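Long-range contacts in cytidylyltransferase (Leptospira borgpetersenii serovar Hardjo-bovis, PDB 6OEW), which probably transfers a nucleotidyl group, as expected of a metal-dependent cytidylyltransferase with a GT-A-type fold: residues G12-G20 / A83-A94; I101-I112 / G145-L156. One frame throughout, in Å; residues are numbered along the deposited sequence.

Contact 1: G12-G20 / A83-A94; sequences GILIQARMG and ANDLIQRYLDAA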
loop_
_atom_site.group_PDB
_atom_site.type_symbol
_atom_site.label_atom_id
_atom_site.label_comp_id
_atom_site.label_asym_id
_atom_site.label_seq_id
_atom_site.Cartn_x
_atom_site.Cartn_y
_atom_site.Cartn_z
ATOM N N GLY A 12 11.800 -1.530 -5.351
ATOM C CA GLY A 12 11.497 -0.347 -4.573
ATOM C C GLY A 12 10.092 -0.414 -4.005
ATOM O O GLY A 12 9.164 -0.785 -4.724
ATOM N N ILE A 13 9.918 -0.110 -2.723
ATOM C CA ILE A 13 8.582 -0.016 -2.132
ATOM C C ILE A 13 8.189 1.461 -2.140
ATOM O O ILE A 13 8.729 2.270 -1.374
ATOM C CB ILE A 13 8.527 -0.608 -0.717
ATOM C CG1 ILE A 13 8.943 -2.074 -0.699
ATOM C CG2 ILE A 13 7.081 -0.457 -0.153
ATOM C CD1 ILE A 13 9.139 -2.630 0.706
ATOM N N LEU A 14 7.261 1.822 -3.028
ATOM C CA LEU A 14 6.934 3.211 -3.317
ATOM C C LEU A 14 5.527 3.462 -2.791
ATOM O O LEU A 14 4.549 2.959 -3.356
ATOM C CB LEU A 14 7.030 3.498 -4.813
ATOM C CG LEU A 14 8.358 3.195 -5.486
ATOM C CD1 LEU A 14 8.385 3.871 -6.840
ATOM C CD2 LEU A 14 9.540 3.630 -4.623
ATOM N N ILE A 15 5.435 4.223 -1.699
ATOM C CA ILE A 15 4.181 4.439 -0.987
ATOM C C ILE A 15 3.643 5.814 -1.338
ATOM O O ILE A 15 4.252 6.841 -0.995
ATOM C CB ILE A 15 4.371 4.331 0.531
ATOM C CG1 ILE A 15 5.168 3.076 0.893
ATOM C CG2 ILE A 15 3.010 4.363 1.252
ATOM C CD1 ILE A 15 5.749 3.206 2.251
ATOM N N GLN A 16 2.475 5.854 -1.963
ATOM C CA GLN A 16 1.833 7.133 -2.228
ATOM C C GLN A 16 1.014 7.562 -1.016
ATOM O O GLN A 16 0.241 6.777 -0.451
ATOM C CB GLN A 16 0.962 7.063 -3.485
ATOM C CG GLN A 16 -0.127 6.017 -3.427
ATOM C CD GLN A 16 -1.075 6.122 -4.605
ATOM O OE1 GLN A 16 -0.866 5.500 -5.639
ATOM N NE2 GLN A 16 -2.126 6.929 -4.449
ATOM N N ALA A 17 1.218 8.801 -0.587
ATOM C CA ALA A 17 0.507 9.303 0.583
ATOM C C ALA A 17 0.414 10.809 0.462
ATOM O O ALA A 17 1.329 11.450 -0.057
ATOM C CB ALA A 17 1.216 8.947 1.895
ATOM N N ARG A 18 -0.703 11.368 0.926
ATOM C CA ARG A 18 -0.871 12.814 0.921
ATOM C C ARG A 18 -1.863 13.212 2.003
ATOM O O ARG A 18 -2.738 12.429 2.388
ATOM C CB ARG A 18 -1.364 13.353 -0.435
ATOM C CG ARG A 18 -2.810 12.975 -0.735
ATOM C CD ARG A 18 -3.210 13.408 -2.136
ATOM N NE ARG A 18 -3.265 14.864 -2.264
ATOM C CZ ARG A 18 -3.678 15.509 -3.351
ATOM N NH1 ARG A 18 -4.063 14.829 -4.424
ATOM N NH2 ARG A 18 -3.706 16.843 -3.365
ATOM N N MET A 19 -1.707 14.452 2.482
ATOM C CA MET A 19 -2.612 14.988 3.495
ATOM C C MET A 19 -3.981 15.271 2.898
ATOM O O MET A 19 -5.008 14.977 3.518
ATOM C CB MET A 19 -2.017 16.266 4.109
ATOM C CG MET A 19 -0.796 15.990 5.029
ATOM S SD MET A 19 -1.268 15.181 6.581
ATOM C CE MET A 19 -1.997 16.623 7.425
ATOM N N GLY A 20 -4.015 15.811 1.683
ATOM C CA GLY A 20 -5.276 16.148 1.044
ATOM C C GLY A 20 -5.938 14.963 0.373
ATOM O O GLY A 20 -6.392 15.073 -0.772
ATOM N N ALA A 83 0.297 15.960 -8.104
ATOM C CA ALA A 83 -0.787 15.670 -7.170
ATOM C C ALA A 83 -1.745 14.615 -7.724
ATOM O O ALA A 83 -2.086 13.647 -7.029
ATOM C CB ALA A 83 -1.538 16.968 -6.819
ATOM N N ASN A 84 -2.205 14.788 -8.969
ATOM C CA ASN A 84 -3.234 13.915 -9.532
ATOM C C ASN A 84 -2.742 12.953 -10.606
ATOM O O ASN A 84 -3.496 12.052 -11.002
ATOM C CB ASN A 84 -4.374 14.748 -10.126
ATOM C CG ASN A 84 -4.987 15.687 -9.117
ATOM O OD1 ASN A 84 -5.196 16.871 -9.396
ATOM N ND2 ASN A 84 -5.275 15.166 -7.930
ATOM N N ASP A 85 -1.521 13.109 -11.101
ATOM C CA ASP A 85 -1.009 12.183 -12.107
ATOM C C ASP A 85 -0.078 11.223 -11.382
ATOM O O ASP A 85 1.128 11.450 -11.279
ATOM C CB ASP A 85 -0.333 12.930 -13.252
ATOM C CG ASP A 85 0.044 12.012 -14.410
ATOM O OD1 ASP A 85 0.222 10.797 -14.205
ATOM O OD2 ASP A 85 0.198 12.522 -15.530
ATOM N N LEU A 86 -0.664 10.137 -10.858
ATOM C CA LEU A 86 0.109 9.163 -10.100
ATOM C C LEU A 86 1.008 8.343 -11.009
ATOM O O LEU A 86 2.045 7.848 -10.559
ATOM C CB LEU A 86 -0.824 8.245 -9.304
ATOM C CG LEU A 86 -1.278 8.789 -7.931
ATOM C CD1 LEU A 86 -0.091 8.823 -6.945
ATOM C CD2 LEU A 86 -1.971 10.151 -8.032
ATOM N N ILE A 87 0.620 8.152 -12.274
ATOM C CA ILE A 87 1.533 7.477 -13.190
ATOM C C ILE A 87 2.815 8.288 -13.321
ATOM O O ILE A 87 3.924 7.736 -13.258
ATOM C CB ILE A 87 0.860 7.232 -14.552
ATOM C CG1 ILE A 87 -0.232 6.162 -14.416
ATOM C CG2 ILE A 87 1.908 6.755 -15.597
ATOM C CD1 ILE A 87 -0.918 5.836 -15.754
ATOM N N GLN A 88 2.688 9.614 -13.463
ATOM C CA GLN A 88 3.879 10.455 -13.562
ATOM C C GLN A 88 4.649 10.468 -12.250
ATOM O O GLN A 88 5.885 10.434 -12.256
ATOM C CB GLN A 88 3.525 11.887 -13.970
ATOM C CG GLN A 88 4.779 12.769 -14.166
ATOM C CD GLN A 88 4.487 14.279 -14.163
ATOM O OE1 GLN A 88 4.460 14.933 -13.107
ATOM N NE2 GLN A 88 4.285 14.836 -15.353
ATOM N N ARG A 89 3.946 10.547 -11.117
ATOM C CA ARG A 89 4.640 10.555 -9.830
ATOM C C ARG A 89 5.432 9.266 -9.623
ATOM O O ARG A 89 6.583 9.304 -9.159
ATOM C CB ARG A 89 3.653 10.750 -8.682
ATOM C CG ARG A 89 4.319 11.279 -7.405
ATOM C CD ARG A 89 3.474 11.064 -6.142
ATOM N NE ARG A 89 2.187 11.756 -6.233
ATOM C CZ ARG A 89 1.211 11.606 -5.344
ATOM N NH1 ARG A 89 1.391 10.800 -4.285
ATOM N NH2 ARG A 89 0.063 12.272 -5.507
ATOM N N TYR A 90 4.834 8.113 -9.959
ATOM C CA TYR A 90 5.535 6.837 -9.784
ATOM C C TYR A 90 6.639 6.669 -10.813
ATOM O O TYR A 90 7.694 6.089 -10.516
ATOM C CB TYR A 90 4.567 5.664 -9.885
ATOM C CG TYR A 90 4.013 5.254 -8.560
ATOM C CD1 TYR A 90 2.975 5.975 -7.977
ATOM C CD2 TYR A 90 4.537 4.158 -7.871
ATOM C CE1 TYR A 90 2.463 5.619 -6.751
ATOM C CE2 TYR A 90 4.034 3.792 -6.642
ATOM C CZ TYR A 90 3.000 4.536 -6.086
ATOM O OH TYR A 90 2.504 4.167 -4.855
ATOM N N LEU A 91 6.407 7.131 -12.040
ATOM C CA LEU A 91 7.436 6.995 -13.064
ATOM C C LEU A 91 8.626 7.897 -12.742
ATOM O O LEU A 91 9.782 7.472 -12.838
ATOM C CB LEU A 91 6.844 7.304 -14.441
ATOM C CG LEU A 91 7.672 6.971 -15.675
ATOM C CD1 LEU A 91 8.162 5.537 -15.616
ATOM C CD2 LEU A 91 6.863 7.208 -16.931
ATOM N N ASP A 92 8.357 9.139 -12.322
ATOM C CA ASP A 92 9.430 10.032 -11.882
ATOM C C ASP A 92 10.247 9.394 -10.751
ATOM O O ASP A 92 11.485 9.366 -10.790
ATOM C CB ASP A 92 8.851 11.366 -11.392
ATOM C CG ASP A 92 8.383 12.306 -12.511
ATOM O OD1 ASP A 92 8.623 12.059 -13.700
ATOM O OD2 ASP A 92 7.741 13.329 -12.158
ATOM N N ALA A 93 9.558 8.883 -9.727
ATOM C CA ALA A 93 10.246 8.314 -8.575
ATOM C C ALA A 93 11.057 7.085 -8.968
ATOM O O ALA A 93 12.210 6.935 -8.547
ATOM C CB ALA A 93 9.239 7.949 -7.487
ATOM N N ALA A 94 10.465 6.189 -9.767
ATOM C CA ALA A 94 11.166 4.962 -10.149
ATOM C C ALA A 94 12.429 5.275 -10.938
ATOM O O ALA A 94 13.486 4.660 -10.722
ATOM C CB ALA A 94 10.239 4.059 -10.956
HETATM O O HOH W 1 -3.378 11.990 -5.146
#
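Ala83 faces Arg18 just ahead of helix 86-94, and a water mediates between them. Arg18 NH1 and Ala83 O are 3.5 Å apart at an angle too poor for a direct bond. The water instead accepts from Arg18 NH1 at 3.0 Å and donates to Ala83 O at 2.8 Å, while Arg89 NH2 adds a weak bond to that same carbonyl. Asn84 brings ND2 to the edge of the Arg18 guanidinium, 3.7 Å from NH1, with the two planes 42° apart.

Leu86, in the first turn of the helix, points CD1 at the Gln16 amide, 3.7 Å from OE1; the two side chains cross at nearly a right angle. That methyl also sits over the centre of one face of the Arg89 guanidinium. Arg89, bent at chi3, brings NH1 alongside Gln16 CB, and its NE is bonded to Ser82 O.

Tyr90 sets its ring against the strand. Its OH donates to Leu14 O at 2.8 Å from above the carbonyl plane, the C=O...O angle being 130°; this carbonyl also takes part in the sheet, with Leu105. Tyr90 CE2 packs 3.5 Å from Leu14 CB, and CE1 lies near Gln16 OE1. Gln16 gets there because CG stands between its backbone N and carbonyl carbon (chi1 58°), and OE1 accepts from Arg104. Farther along, Ala93 CB rests 4.2 Å from Leu14 CD1.

The helix thus packs on one face of the parallel part of the sheet, running roughly antiparallel to strand 12-16, greasy at Leu14 and polar at Gln16 and Arg18. Tyr90 spends its proton on a buried strand carbonyl, which should fix the ring's position, whereas at the Arg18 end the direct geometry is poor and water makes the polar link to Ala83 O.

Contact 2: I101-I112 / G145-L156; sequences IIVRLTGDCPLI and GMDIEIFTLSLL. With MG (magnesium ion), chain C.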
loop_
_atom_site.group_PDB
_atom_site.type_symbol
_atom_site.label_atom_id
_atom_site.label_comp_id
_atom_site.label_asym_id
_atom_site.label_seq_id
_atom_site.Cartn_x
_atom_site.Cartn_y
_atom_site.Cartn_z
ATOM N N ILE A 101 11.630 -2.942 -10.242
ATOM C CA ILE A 101 10.416 -3.625 -9.796
ATOM C C ILE A 101 9.724 -2.740 -8.763
ATOM O O ILE A 101 10.239 -2.550 -7.651
ATOM C CB ILE A 101 10.715 -5.009 -9.209
ATOM C CG1 ILE A 101 11.513 -5.854 -10.205
ATOM C CG2 ILE A 101 9.421 -5.713 -8.862
ATOM C CD1 ILE A 101 10.768 -6.167 -11.466
ATOM N N ILE A 102 8.559 -2.216 -9.117
ATOM C CA ILE A 102 7.825 -1.300 -8.245
ATOM C C ILE A 102 6.841 -2.063 -7.356
ATOM O O ILE A 102 5.930 -2.732 -7.854
ATOM C CB ILE A 102 7.095 -0.241 -9.070
ATOM C CG1 ILE A 102 8.133 0.661 -9.750
ATOM C CG2 ILE A 102 6.149 0.557 -8.149
ATOM C CD1 ILE A 102 7.654 1.285 -11.050
ATOM N N VAL A 103 6.974 -1.910 -6.042
ATOM C CA VAL A 103 5.945 -2.371 -5.114
ATOM C C VAL A 103 5.098 -1.152 -4.767
ATOM O O VAL A 103 5.555 -0.229 -4.081
ATOM C CB VAL A 103 6.531 -3.033 -3.864
ATOM C CG1 VAL A 103 5.391 -3.515 -2.951
ATOM C CG2 VAL A 103 7.454 -4.185 -4.252
ATOM N N ARG A 104 3.881 -1.120 -5.287
ATOM C CA ARG A 104 2.999 0.027 -5.093
ATOM C C ARG A 104 2.131 -0.189 -3.860
ATOM O O ARG A 104 1.367 -1.157 -3.805
ATOM C CB ARG A 104 2.109 0.253 -6.305
ATOM C CG ARG A 104 1.236 1.488 -6.035
ATOM C CD ARG A 104 -0.017 1.473 -6.799
ATOM N NE ARG A 104 -0.823 2.696 -6.626
ATOM C CZ ARG A 104 -2.063 2.761 -7.084
ATOM N NH1 ARG A 104 -2.567 1.677 -7.663
ATOM N NH2 ARG A 104 -2.782 3.880 -6.976
ATOM N N LEU A 105 2.255 0.712 -2.877
ATOM C CA LEU A 105 1.422 0.740 -1.689
ATOM C C LEU A 105 0.840 2.134 -1.551
ATOM O O LEU A 105 1.380 3.105 -2.087
ATOM C CB LEU A 105 2.187 0.432 -0.398
ATOM C CG LEU A 105 3.027 -0.844 -0.368
ATOM C CD1 LEU A 105 3.774 -0.915 0.975
ATOM C CD2 LEU A 105 2.148 -2.065 -0.571
ATOM N N THR A 106 -0.238 2.226 -0.776
ATOM C CA THR A 106 -0.865 3.515 -0.505
ATOM C C THR A 106 -0.942 3.712 1.003
ATOM O O THR A 106 -1.075 2.748 1.773
ATOM C CB THR A 106 -2.269 3.608 -1.107
ATOM O OG1 THR A 106 -3.153 2.721 -0.408
ATOM C CG2 THR A 106 -2.254 3.254 -2.595
ATOM N N GLY A 107 -0.869 4.972 1.412
ATOM C CA GLY A 107 -0.808 5.311 2.821
ATOM C C GLY A 107 -2.093 5.119 3.608
ATOM O O GLY A 107 -2.174 5.527 4.774
ATOM N N ASP A 108 -3.127 4.540 3.013
ATOM C CA ASP A 108 -4.284 4.195 3.830
ATOM C C ASP A 108 -4.268 2.732 4.262
ATOM O O ASP A 108 -5.307 2.194 4.662
ATOM C CB ASP A 108 -5.575 4.519 3.101
ATOM C CG ASP A 108 -5.601 3.948 1.730
ATOM O OD1 ASP A 108 -4.829 2.976 1.469
ATOM O OD2 ASP A 108 -6.362 4.506 0.907
ATOM N N CYS A 109 -3.110 2.084 4.184
ATOM C CA CYS A 109 -2.945 0.691 4.599
ATOM C C CYS A 109 -1.924 0.572 5.729
ATOM O O CYS A 109 -0.895 -0.108 5.586
ATOM C CB CYS A 109 -2.515 -0.163 3.412
ATOM S SG CYS A 109 -3.748 -0.286 2.118
ATOM N N PRO A 110 -2.196 1.186 6.880
ATOM C CA PRO A 110 -1.174 1.246 7.934
ATOM C C PRO A 110 -0.792 -0.099 8.531
ATOM O O PRO A 110 0.279 -0.175 9.145
ATOM C CB PRO A 110 -1.827 2.142 8.989
ATOM C CG PRO A 110 -3.300 1.909 8.790
ATOM C CD PRO A 110 -3.435 1.873 7.300
ATOM N N LEU A 111 -1.624 -1.142 8.424
ATOM C CA LEU A 111 -1.308 -2.444 9.009
ATOM C C LEU A 111 -0.744 -3.417 7.989
ATOM O O LEU A 111 -0.724 -4.630 8.249
ATOM C CB LEU A 111 -2.530 -3.065 9.687
ATOM C CG LEU A 111 -3.189 -2.173 10.753
ATOM C CD1 LEU A 111 -4.236 -2.921 11.532
ATOM C CD2 LEU A 111 -2.164 -1.577 11.707
ATOM N N ILE A 112 -0.280 -2.906 6.844
ATOM C CA ILE A 112 0.331 -3.744 5.816
ATOM C C ILE A 112 1.355 -4.680 6.447
ATOM O O ILE A 112 2.076 -4.304 7.379
ATOM C CB ILE A 112 0.960 -2.841 4.740
ATOM C CG1 ILE A 112 1.245 -3.638 3.465
ATOM C CG2 ILE A 112 2.192 -2.063 5.300
ATOM C CD1 ILE A 112 0.016 -3.812 2.582
ATOM N N GLY A 145 -7.037 -3.155 2.958
ATOM C CA GLY A 145 -5.912 -2.621 3.692
ATOM C C GLY A 145 -4.644 -3.448 3.640
ATOM O O GLY A 145 -3.626 -3.015 4.196
ATOM N N MET A 146 -4.668 -4.634 3.028
ATOM C CA MET A 146 -3.452 -5.385 2.753
ATOM C C MET A 146 -3.007 -5.248 1.301
ATOM O O MET A 146 -2.193 -6.056 0.846
ATOM C CB MET A 146 -3.630 -6.881 3.062
ATOM C CG MET A 146 -3.617 -7.285 4.509
ATOM S SD MET A 146 -2.231 -6.665 5.467
ATOM C CE MET A 146 -3.151 -5.520 6.495
ATOM N N ASP A 147 -3.522 -4.251 0.573
ATOM C CA ASP A 147 -3.389 -4.217 -0.884
ATOM C C ASP A 147 -1.936 -4.041 -1.298
ATOM O O ASP A 147 -1.239 -3.135 -0.824
ATOM C CB ASP A 147 -4.206 -3.072 -1.492
ATOM C CG ASP A 147 -5.691 -3.125 -1.152
ATOM O OD1 ASP A 147 -6.129 -3.934 -0.309
ATOM O OD2 ASP A 147 -6.422 -2.308 -1.744
ATOM N N ILE A 148 -1.491 -4.904 -2.206
ATOM C CA ILE A 148 -0.135 -4.873 -2.734
ATOM C C ILE A 148 -0.230 -5.107 -4.226
ATOM O O ILE A 148 -0.894 -6.053 -4.667
ATOM C CB ILE A 148 0.750 -5.950 -2.070
ATOM C CG1 ILE A 148 0.855 -5.702 -0.555
ATOM C CG2 ILE A 148 2.123 -5.983 -2.743
ATOM C CD1 ILE A 148 1.345 -6.956 0.291
ATOM N N GLU A 149 0.413 -4.247 -4.998
ATOM C CA GLU A 149 0.568 -4.414 -6.431
ATOM C C GLU A 149 2.047 -4.313 -6.742
ATOM O O GLU A 149 2.754 -3.492 -6.153
ATOM C CB GLU A 149 -0.231 -3.338 -7.221
ATOM C CG GLU A 149 -1.707 -3.418 -6.912
ATOM C CD GLU A 149 -2.440 -2.100 -7.127
ATOM O OE1 GLU A 149 -1.902 -1.040 -6.733
ATOM O OE2 GLU A 149 -3.555 -2.152 -7.684
ATOM N N ILE A 150 2.521 -5.188 -7.622
ATOM C CA ILE A 150 3.920 -5.226 -8.031
ATOM C C ILE A 150 3.969 -5.227 -9.544
ATOM O O ILE A 150 3.326 -6.065 -10.185
ATOM C CB ILE A 150 4.636 -6.471 -7.470
ATOM C CG1 ILE A 150 4.404 -6.547 -5.947
ATOM C CG2 ILE A 150 6.103 -6.379 -7.800
ATOM C CD1 ILE A 150 4.986 -7.847 -5.299
ATOM N N PHE A 151 4.749 -4.317 -10.123
ATOM C CA PHE A 151 4.886 -4.327 -11.568
ATOM C C PHE A 151 6.239 -3.770 -11.977
ATOM O O PHE A 151 6.913 -3.080 -11.205
ATOM C CB PHE A 151 3.750 -3.555 -12.241
ATOM C CG PHE A 151 3.421 -2.251 -11.563
ATOM C CD1 PHE A 151 4.135 -1.102 -11.868
ATOM C CD2 PHE A 151 2.404 -2.178 -10.626
ATOM C CE1 PHE A 151 3.829 0.117 -11.243
ATOM C CE2 PHE A 151 2.100 -0.985 -9.998
ATOM C CZ PHE A 151 2.805 0.166 -10.297
ATOM N N THR A 152 6.636 -4.105 -13.205
ATOM C CA THR A 152 7.919 -3.681 -13.745
ATOM C C THR A 152 7.862 -2.214 -14.147
ATOM O O THR A 152 6.798 -1.663 -14.440
ATOM C CB THR A 152 8.328 -4.512 -14.971
ATOM O OG1 THR A 152 7.398 -4.314 -16.044
ATOM C CG2 THR A 152 8.405 -6.009 -14.628
ATOM N N LEU A 153 9.030 -1.582 -14.154
ATOM C CA LEU A 153 9.123 -0.252 -14.731
ATOM C C LEU A 153 8.642 -0.267 -16.174
ATOM O O LEU A 153 7.990 0.677 -16.633
ATOM C CB LEU A 153 10.563 0.251 -14.643
ATOM C CG LEU A 153 10.875 1.565 -15.357
ATOM C CD1 LEU A 153 10.274 2.726 -14.621
ATOM C CD2 LEU A 153 12.383 1.691 -15.471
ATOM N N SER A 154 8.946 -1.347 -16.906
ATOM C CA SER A 154 8.526 -1.425 -18.303
ATOM C C SER A 154 7.005 -1.383 -18.435
ATOM O O SER A 154 6.472 -0.702 -19.321
ATOM C CB SER A 154 9.106 -2.687 -18.951
ATOM O OG SER A 154 10.460 -2.450 -19.282
ATOM N N LEU A 155 6.290 -2.095 -17.560
ATOM C CA LEU A 155 4.832 -2.048 -17.597
ATOM C C LEU A 155 4.335 -0.634 -17.307
ATOM O O LEU A 155 3.460 -0.115 -18.009
ATOM C CB LEU A 155 4.230 -3.040 -16.596
ATOM C CG LEU A 155 2.697 -2.871 -16.531
ATOM C CD1 LEU A 155 1.945 -4.165 -16.651
ATOM C CD2 LEU A 155 2.244 -2.115 -15.265
ATOM N N LEU A 156 4.897 0.007 -16.284
ATOM C CA LEU A 156 4.477 1.368 -15.958
ATOM C C LEU A 156 4.699 2.311 -17.141
ATOM O O LEU A 156 3.858 3.171 -17.429
ATOM C CB LEU A 156 5.211 1.849 -14.700
ATOM C CG LEU A 156 4.847 3.274 -14.239
ATOM C CD1 LEU A 156 3.358 3.332 -14.026
ATOM C CD2 LEU A 156 5.594 3.609 -12.938
HETATM MG MG MG C . -7.432 3.929 -0.576
HETATM O O HOH W 2 -1.417 -1.135 -4.004
HETATM O O HOH W 3 -1.446 -0.569 -0.125
HETATM O O HOH W 4 -3.890 -1.664 6.810
HETATM O O HOH W 5 -8.909 2.853 0.976
HETATM O O HOH W 6 -8.596 5.966 0.186
HETATM O O HOH W 7 -8.807 2.964 -2.300
#
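Ile102 and Phe151 form a hydrogen-bonded antiparallel pair, Ile102 N to Phe151 O at 2.8 Å and Phe151 N to Ile102 O at 3.0 Å. Arg104 and Glu149 form the next such pair, with a firm bond from Arg104 N to Glu149 O and a weak one returning. Here the parallel part of the mixed sheet gives way to antiparallel strand 149-152.

Their side chains run the same way and close a salt bridge, Arg104 NH1 to Glu149 OE1 at 2.9 Å. The planes are nearly parallel, but the single bond is bent (136° at the hydrogen) and OE1 is tilted 29° off the guanidinium plane. Arg104 is extended, with Gln16 its second partner. A water joins Glu149 OE1 to Arg104 O.

Apolar contacts line both faces. Val103 CG2 meets Ile150 CG1 at 4.2 Å on one; on the other Ile102 CD1 touches Leu156 CD2 at 3.6 Å, and the Phe151 ring lies against Ile102 CG2 and Arg104 CB. Beyond the strands, Ile112 CD1 packs on Ile148 CG1.

Asp108 OD2, in the turn after strand 101-106, binds magnesium at 1.9 Å, consistent with the GT-A family; three waters are the other ligands observed. Pairing a buried arginine with a glutamate should balance its charge, while the neighbouring loop offers a carboxylate to the metal.

Overall arrangement
Contacts 1 and 2 meet along neighbouring parallel strands of one sheet, 12-16 and 101-106, their centres 11 Å apart. Gly12 O lies 2.8 Å from Val103 N and Gln16 O lies 2.8 Å from Gly107 N, both probable hydrogen bonds, the second at the start of the turn that carries Asp108. Strands 77-81 and 101-106 are joined by a beta-alpha-beta crossover, in which helix 86-96 packs on strand 11-16 on its way to strand 101-106 and sets Tyr90 against Arg104. The C-terminal ends of strands 11-16 and 101-106 lie near the metal: contact 2 supplies its protein ligand, Asp108, and the Gln16 side chain of contact 1 lies about 7 Å from the magnesium ion.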